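Local coordinates for endo-beta-mannanase (Opitutaceae bacterium TAV5, PDB 7BOB), which hydrolyses beta-1,4-mannosidic bonds as a homotrimeric exo-acting mannosidase of glycoside hydrolase family 5, probably trimming mannan-derived oligosaccharides in the termite hindgut, at residues A[240-245]-A[283-288]; A[262-267]-A[304-309]. All coordinates share one frame; numbering follows the deposited sequence.

Contact 1: A[240-245]-A[283-288]; sequences HGYPVP and GTILTS
The Tyr242 ring is met at a slant along its CD2-CE2 side: Ile285 puts its terminal CD1 3.5 Å from CD2, while Gly283 N lies 3.7 Å from the same carbon. With CG anti to its carbonyl carbon (chi1 -56°), the ring reaches past Gly283, and OH ends in a hydrogen bond to Glu281. A beta carbon at Gly283 would fall only 3.1 Å from Tyr242 CE2, so the ring fits against bare backbone. These loops leave the C-terminal ends of strands 237-241 and 277-282, the sixth and seventh of the (beta/alpha)8 barrel, where family 5 enzymes hold their active site. Gly241 still pairs with Glu281, but no direct hydrogen bond joins 240-245 to 283-288; one water donates to both Gly241 O (2.9 Å) and Gly283 O (3.0 Å). Replacing Tyr242 by alanine would probably uncover Ile285 CD1 and cost Glu281 its hydroxyl partner. Pro243 sets CD 3.1 Å from Gly283 O, and the Val244 and Ile285 side chains cross at about a right angle, Val244 CG2 lying 3.7 Å from Ile285 CG1. Ile285 is the middle residue of a classic gamma turn (phi 72°, psi -62°), and Tyr495 of the second subunit packs on both Val244 and Ile285.

Contact 2: A[262-267]-A[304-309]; sequences SLLPFY and PACREA
Pro265 pushes its ring between Ala305 and Cys306, and this is the tight part of the contact: CG stands 3.5 Å from the Ala305 methyl CB and 4.1 Å from Cys306 SG. The sulfur also comes to 3.9 Å from Pro265 N, which as a proline nitrogen has no hydrogen to give to the turn before; the helix is kinked here. Leu264 adds a lighter touch, its branch carbon CG 3.9 Å from Cys306 SG. The thiol sits there with SG anti to its carbonyl carbon (chi1 -75°). One turn after Ala305, the Ala309 methyl CB rests 3.6 Å from Pro265 O. Segments 262-267 and 304-309 belong to neighbouring helices of the barrel's outer layer and run nearly parallel, at 17°, with axes 8.5 Å apart. Away from the wedge things are looser. Glu308 is exposed and forms a long salt bridge with Arg307; Arg307 NE also forms a salt bridge to Glu361 of helix 352-364. Between 262-267 and 304-309 no hydrogen bond or salt bridge forms, so the fit rests on a proline ring seated against small methyl and thiol groups, and close approach probably depends on their size.

In the fold
Both contacts join the sixth and seventh beta-alpha units of the barrel, contact 1 through the loops that follow strands 237-241 and 277-282, contact 2 through helices 258-272 and 292-309 outside those strands. They lie about 15 Å apart between centres and meet where Leu264 CD1 packs on Gly241 CA, at 3.4 Å. Each is largely buried: Tyr495 of the second subunit helps to cover contact 1, while contact 2 is buried within its own chain, with Leu264 on Met239 of strand 237-241. Chemistry follows place. At the barrel mouth a water bridges two backbone carbonyls beside apolar side chains, while the tyrosine hydroxyl turns to Glu281 in the strand; in contact 2, packing alone joins the segments.

Contact 1: A[240-245]-A[283-288]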
ATOM      1  N   HIS A 240      27.626  -2.286   5.382  1.00 42.72           N
ATOM      2  CA  HIS A 240      27.717  -0.835   5.275  1.00 43.03           C
ATOM      3  C   HIS A 240      26.827  -0.237   6.348  1.00 46.32           C
ATOM      4  O   HIS A 240      25.729  -0.739   6.592  1.00 45.04           O
ATOM      5  CB  HIS A 240      27.205  -0.309   3.924  1.00 42.59           C
ATOM      6  CG  HIS A 240      27.952  -0.810   2.730  1.00 47.17           C
ATOM      7  ND1 HIS A 240      27.628  -0.421   1.445  1.00 44.17           N
ATOM      8  CD2 HIS A 240      29.005  -1.652   2.617  1.00 46.58           C
ATOM      9  CE1 HIS A 240      28.447  -1.010   0.589  1.00 47.87           C
ATOM     10  NE2 HIS A 240      29.293  -1.761   1.273  1.00 50.07           N
ATOM     11  N   GLY A 241      27.249   0.864   6.943  1.00 43.81           N
ATOM     12  CA  GLY A 241      26.355   1.425   7.928  1.00 43.68           C
ATOM     13  C   GLY A 241      26.674   2.848   8.288  1.00 46.56           C
ATOM     14  O   GLY A 241      27.846   3.247   8.349  1.00 46.18           O
ATOM     15  N   TYR A 242      25.619   3.615   8.508  1.00 42.46           N
ATOM     16  CA  TYR A 242      25.685   5.033   8.805  1.00 44.61           C
ATOM     17  C   TYR A 242      24.700   5.350   9.917  1.00 45.12           C
ATOM     18  O   TYR A 242      23.740   4.602  10.133  1.00 46.77           O
ATOM     19  CB  TYR A 242      25.355   5.848   7.556  1.00 43.31           C
ATOM     20  CG  TYR A 242      26.236   5.519   6.392  1.00 45.32           C
ATOM     21  CD1 TYR A 242      25.934   4.460   5.530  1.00 42.58           C
ATOM     22  CD2 TYR A 242      27.381   6.274   6.149  1.00 43.06           C
ATOM     23  CE1 TYR A 242      26.790   4.169   4.419  1.00 44.26           C
ATOM     24  CE2 TYR A 242      28.210   5.996   5.068  1.00 48.47           C
ATOM     25  CZ  TYR A 242      27.914   4.950   4.205  1.00 45.26           C
ATOM     26  OH  TYR A 242      28.768   4.705   3.133  1.00 44.82           O
ATOM     27  N   PRO A 243      24.898   6.462  10.628  1.00 46.06           N
ATOM     28  CA  PRO A 243      24.025   6.802  11.772  1.00 45.04           C
ATOM     29  C   PRO A 243      22.727   7.540  11.447  1.00 47.22           C
ATOM     30  O   PRO A 243      21.956   7.807  12.374  1.00 47.48           O
ATOM     31  CB  PRO A 243      24.940   7.694  12.626  1.00 46.08           C
ATOM     32  CG  PRO A 243      25.881   8.353  11.622  1.00 45.52           C
ATOM     33  CD  PRO A 243      26.092   7.329  10.539  1.00 43.92           C
ATOM     34  N   VAL A 244      22.444   7.857  10.186  1.00 45.65           N
ATOM     35  CA  VAL A 244      21.257   8.631   9.793  1.00 44.76           C
ATOM     36  C   VAL A 244      20.017   7.952  10.363  1.00 47.26           C
ATOM     37  O   VAL A 244      19.773   6.765  10.093  1.00 48.25           O
ATOM     38  CB  VAL A 244      21.167   8.779   8.258  1.00 46.13           C
ATOM     39  CG1 VAL A 244      20.024   9.706   7.855  1.00 47.99           C
ATOM     40  CG2 VAL A 244      22.479   9.305   7.691  1.00 40.31           C
ATOM     41  N   PRO A 245      19.242   8.632  11.202  1.00 48.01           N
ATOM     42  CA  PRO A 245      18.130   7.935  11.872  1.00 48.54           C
ATOM     43  C   PRO A 245      17.147   7.260  10.919  1.00 47.74           C
ATOM     44  O   PRO A 245      16.769   6.109  11.164  1.00 46.53           O
ATOM     45  CB  PRO A 245      17.479   9.053  12.694  1.00 44.80           C
ATOM     46  CG  PRO A 245      18.611   9.944  13.033  1.00 47.11           C
ATOM     47  CD  PRO A 245      19.487   9.963  11.784  1.00 46.33           C
ATOM     48  N   GLY A 283      30.559   5.554   7.943  1.00 43.64           N
ATOM     49  CA  GLY A 283      30.766   6.991   7.904  1.00 47.09           C
ATOM     50  C   GLY A 283      29.916   7.671   8.943  1.00 44.57           C
ATOM     51  O   GLY A 283      29.007   7.064   9.512  1.00 45.74           O
ATOM     52  N   THR A 284      30.242   8.933   9.212  1.00 45.04           N
ATOM     53  CA  THR A 284      29.407   9.697  10.129  1.00 45.27           C
ATOM     54  C   THR A 284      28.382  10.559   9.422  1.00 42.23           C
ATOM     55  O   THR A 284      27.422  10.985  10.068  1.00 42.29           O
ATOM     56  CB  THR A 284      30.244  10.608  11.035  1.00 43.24           C
ATOM     57  OG1 THR A 284      31.017  11.496  10.218  1.00 46.03           O
ATOM     58  CG2 THR A 284      31.153   9.784  11.960  1.00 43.68           C
ATOM     59  N   ILE A 285      28.572  10.829   8.121  1.00 46.35           N
ATOM     60  CA  ILE A 285      27.678  11.660   7.312  1.00 43.50           C
ATOM     61  C   ILE A 285      27.824  13.121   7.718  1.00 42.72           C
ATOM     62  O   ILE A 285      28.183  13.976   6.903  1.00 43.41           O
ATOM     63  CB  ILE A 285      26.200  11.211   7.402  1.00 44.12           C
ATOM     64  CG1 ILE A 285      26.049   9.766   6.914  1.00 46.24           C
ATOM     65  CG2 ILE A 285      25.296  12.177   6.585  1.00 41.48           C
ATOM     66  CD1 ILE A 285      26.437   9.589   5.422  1.00 42.53           C
ATOM     67  N   LEU A 286      27.504  13.440   8.963  1.00 43.29           N
ATOM     68  CA  LEU A 286      27.839  14.763   9.467  1.00 44.12           C
ATOM     69  C   LEU A 286      29.339  14.794   9.699  1.00 47.33           C
ATOM     70  O   LEU A 286      29.883  13.903  10.369  1.00 46.40           O
ATOM     71  CB  LEU A 286      27.073  15.063  10.753  1.00 44.01           C
ATOM     72  CG  LEU A 286      25.571  14.757  10.712  1.00 41.89           C
ATOM     73  CD1 LEU A 286      24.964  14.912  12.106  1.00 46.15           C
ATOM     74  CD2 LEU A 286      24.815  15.636   9.681  1.00 43.28           C
ATOM     75  N   THR A 287      30.027  15.769   9.089  1.00 43.82           N
ATOM     76  CA  THR A 287      31.469  15.869   9.303  1.00 48.52           C
ATOM     77  C   THR A 287      31.930  17.313   9.497  1.00 48.42           C
ATOM     78  O   THR A 287      33.129  17.589   9.368  1.00 51.78           O
ATOM     79  CB  THR A 287      32.271  15.256   8.135  1.00 49.50           C
ATOM     80  OG1 THR A 287      32.081  16.050   6.966  1.00 46.21           O
ATOM     81  CG2 THR A 287      31.870  13.804   7.836  1.00 48.18           C
ATOM     82  N   SER A 288      31.026  18.239   9.804  1.00 49.30           N
ATOM     83  CA  SER A 288      31.403  19.637   9.950  1.00 50.94           C
ATOM     84  C   SER A 288      32.154  19.861  11.265  1.00 54.76           C
ATOM     85  O   SER A 288      32.255  18.975  12.118  1.00 49.37           O
ATOM     86  CB  SER A 288      30.169  20.546   9.866  1.00 55.84           C
ATOM     87  OG  SER A 288      29.477  20.626  11.113  1.00 60.84           O
TER
HETATM   88  O   HOH W   1      28.756   4.403  10.805  1.00 45.84           O

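Contact 2: A[262-267]-A[304-309]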
ATOM      1  N   SER A 262      24.588   1.307  18.492  1.00 42.91           N
ATOM      2  CA  SER A 262      24.565  -0.148  18.460  1.00 44.60           C
ATOM      3  C   SER A 262      24.179  -0.723  17.092  1.00 47.10           C
ATOM      4  O   SER A 262      24.260  -1.943  16.909  1.00 47.58           O
ATOM      5  CB  SER A 262      23.606  -0.667  19.525  1.00 46.56           C
ATOM      6  OG  SER A 262      22.255  -0.402  19.145  1.00 49.88           O
ATOM      7  N   LEU A 263      23.766   0.104  16.131  1.00 44.20           N
ATOM      8  CA  LEU A 263      23.213  -0.435  14.886  1.00 46.37           C
ATOM      9  C   LEU A 263      24.272  -1.172  14.071  1.00 46.43           C
ATOM     10  O   LEU A 263      24.111  -2.350  13.725  1.00 44.63           O
ATOM     11  CB  LEU A 263      22.608   0.696  14.057  1.00 47.79           C
ATOM     12  CG  LEU A 263      21.364   1.343  14.649  1.00 48.36           C
ATOM     13  CD1 LEU A 263      21.134   2.693  13.954  1.00 46.73           C
ATOM     14  CD2 LEU A 263      20.176   0.406  14.462  1.00 42.69           C
ATOM     15  N   LEU A 264      25.361  -0.487  13.738  1.00 43.35           N
ATOM     16  CA  LEU A 264      26.371  -1.110  12.881  1.00 46.76           C
ATOM     17  C   LEU A 264      26.974  -2.363  13.524  1.00 47.36           C
ATOM     18  O   LEU A 264      27.003  -3.416  12.858  1.00 46.77           O
ATOM     19  CB  LEU A 264      27.403  -0.045  12.502  1.00 44.30           C
ATOM     20  CG  LEU A 264      28.370  -0.276  11.343  1.00 49.79           C
ATOM     21  CD1 LEU A 264      27.628  -0.790  10.139  1.00 47.45           C
ATOM     22  CD2 LEU A 264      29.121   1.024  11.008  1.00 47.18           C
ATOM     23  N   PRO A 265      27.374  -2.368  14.804  1.00 46.99           N
ATOM     24  CA  PRO A 265      27.836  -3.640  15.398  1.00 49.71           C
ATOM     25  C   PRO A 265      26.792  -4.734  15.354  1.00 46.51           C
ATOM     26  O   PRO A 265      27.136  -5.908  15.166  1.00 47.34           O
ATOM     27  CB  PRO A 265      28.177  -3.259  16.850  1.00 46.26           C
ATOM     28  CG  PRO A 265      28.450  -1.794  16.794  1.00 51.61           C
ATOM     29  CD  PRO A 265      27.509  -1.248  15.754  1.00 48.64           C
ATOM     30  N   PHE A 266      25.517  -4.381  15.528  1.00 44.81           N
ATOM     31  CA  PHE A 266      24.461  -5.382  15.424  1.00 44.49           C
ATOM     32  C   PHE A 266      24.398  -5.974  14.021  1.00 44.84           C
ATOM     33  O   PHE A 266      24.296  -7.198  13.859  1.00 45.94           O
ATOM     34  CB  PHE A 266      23.120  -4.772  15.813  1.00 46.23           C
ATOM     35  CG  PHE A 266      21.951  -5.598  15.388  1.00 50.52           C
ATOM     36  CD1 PHE A 266      21.517  -6.673  16.170  1.00 45.44           C
ATOM     37  CD2 PHE A 266      21.285  -5.321  14.195  1.00 45.64           C
ATOM     38  CE1 PHE A 266      20.431  -7.449  15.764  1.00 42.69           C
ATOM     39  CE2 PHE A 266      20.184  -6.092  13.790  1.00 46.94           C
ATOM     40  CZ  PHE A 266      19.762  -7.156  14.580  1.00 46.31           C
ATOM     41  N   TYR A 267      24.437  -5.118  12.991  1.00 44.03           N
ATOM     42  CA  TYR A 267      24.440  -5.615  11.608  1.00 46.14           C
ATOM     43  C   TYR A 267      25.647  -6.509  11.346  1.00 48.64           C
ATOM     44  O   TYR A 267      25.528  -7.549  10.681  1.00 46.73           O
ATOM     45  CB  TYR A 267      24.450  -4.454  10.612  1.00 43.15           C
ATOM     46  CG  TYR A 267      23.197  -3.605  10.636  1.00 47.49           C
ATOM     47  CD1 TYR A 267      21.944  -4.190  10.680  1.00 41.73           C
ATOM     48  CD2 TYR A 267      23.275  -2.219  10.594  1.00 46.46           C
ATOM     49  CE1 TYR A 267      20.804  -3.413  10.700  1.00 44.19           C
ATOM     50  CE2 TYR A 267      22.134  -1.436  10.598  1.00 40.67           C
ATOM     51  CZ  TYR A 267      20.916  -2.038  10.654  1.00 41.53           C
ATOM     52  OH  TYR A 267      19.799  -1.259  10.687  1.00 43.04           O
ATOM     53  N   PRO A 304      35.612  -0.084  17.829  1.00 50.86           N
ATOM     54  CA  PRO A 304      35.934  -1.267  18.655  1.00 51.55           C
ATOM     55  C   PRO A 304      34.771  -2.254  18.742  1.00 50.53           C
ATOM     56  O   PRO A 304      34.994  -3.473  18.688  1.00 51.03           O
ATOM     57  CB  PRO A 304      36.295  -0.665  20.028  1.00 52.16           C
ATOM     58  CG  PRO A 304      36.612   0.782  19.761  1.00 53.95           C
ATOM     59  CD  PRO A 304      35.732   1.175  18.593  1.00 47.99           C
ATOM     60  N   ALA A 305      33.529  -1.767  18.836  1.00 46.70           N
ATOM     61  CA  ALA A 305      32.394  -2.687  18.842  1.00 45.86           C
ATOM     62  C   ALA A 305      32.302  -3.468  17.531  1.00 49.78           C
ATOM     63  O   ALA A 305      32.069  -4.684  17.534  1.00 48.08           O
ATOM     64  CB  ALA A 305      31.098  -1.924  19.120  1.00 50.52           C
ATOM     65  N   CYS A 306      32.499  -2.799  16.392  1.00 48.30           N
ATOM     66  CA  CYS A 306      32.540  -3.546  15.138  1.00 46.48           C
ATOM     67  C   CYS A 306      33.654  -4.572  15.137  1.00 48.13           C
ATOM     68  O   CYS A 306      33.475  -5.683  14.622  1.00 48.14           O
ATOM     69  CB  CYS A 306      32.668  -2.603  13.951  1.00 48.39           C
ATOM     70  SG  CYS A 306      31.068  -1.821  13.670  1.00 50.26           S
ATOM     71  N   ARG A 307      34.806  -4.233  15.724  1.00 49.23           N
ATOM     72  CA  ARG A 307      35.888  -5.209  15.849  1.00 53.04           C
ATOM     73  C   ARG A 307      35.436  -6.405  16.681  1.00 51.89           C
ATOM     74  O   ARG A 307      35.550  -7.558  16.248  1.00 51.97           O
ATOM     75  CB  ARG A 307      37.122  -4.553  16.475  1.00 52.33           C
ATOM     76  CG  ARG A 307      38.398  -5.410  16.423  1.00 58.98           C
ATOM     77  CD  ARG A 307      39.195  -5.390  17.746  1.00 63.44           C
ATOM     78  NE  ARG A 307      39.767  -4.082  18.056  1.00 62.49           N
ATOM     79  CZ  ARG A 307      39.477  -3.376  19.150  1.00 63.26           C
ATOM     80  NH1 ARG A 307      38.613  -3.838  20.059  1.00 60.81           N
ATOM     81  NH2 ARG A 307      40.050  -2.192  19.336  1.00 65.64           N
ATOM     82  N   GLU A 308      34.902  -6.141  17.877  1.00 53.90           N
ATOM     83  CA  GLU A 308      34.422  -7.228  18.723  1.00 52.48           C
ATOM     84  C   GLU A 308      33.303  -8.010  18.049  1.00 53.11           C
ATOM     85  O   GLU A 308      33.214  -9.226  18.228  1.00 49.96           O
ATOM     86  CB  GLU A 308      33.970  -6.690  20.075  1.00 53.82           C
ATOM     87  CG  GLU A 308      35.120  -6.004  20.851  1.00 63.99           C
ATOM     88  CD  GLU A 308      36.243  -6.969  21.318  1.00 71.05           C
ATOM     89  OE1 GLU A 308      36.332  -7.213  22.541  1.00 83.03           O
ATOM     90  OE2 GLU A 308      37.063  -7.439  20.481  1.00 75.16           O
ATOM     91  N   ALA A 309      32.467  -7.338  17.245  1.00 50.36           N
ATOM     92  CA  ALA A 309      31.448  -8.050  16.479  1.00 49.24           C
ATOM     93  C   ALA A 309      32.038  -8.878  15.333  1.00 52.28           C
ATOM     94  O   ALA A 309      31.318  -9.685  14.735  1.00 51.83           O
ATOM     95  CB  ALA A 309      30.411  -7.059  15.927  1.00 51.02           C
TER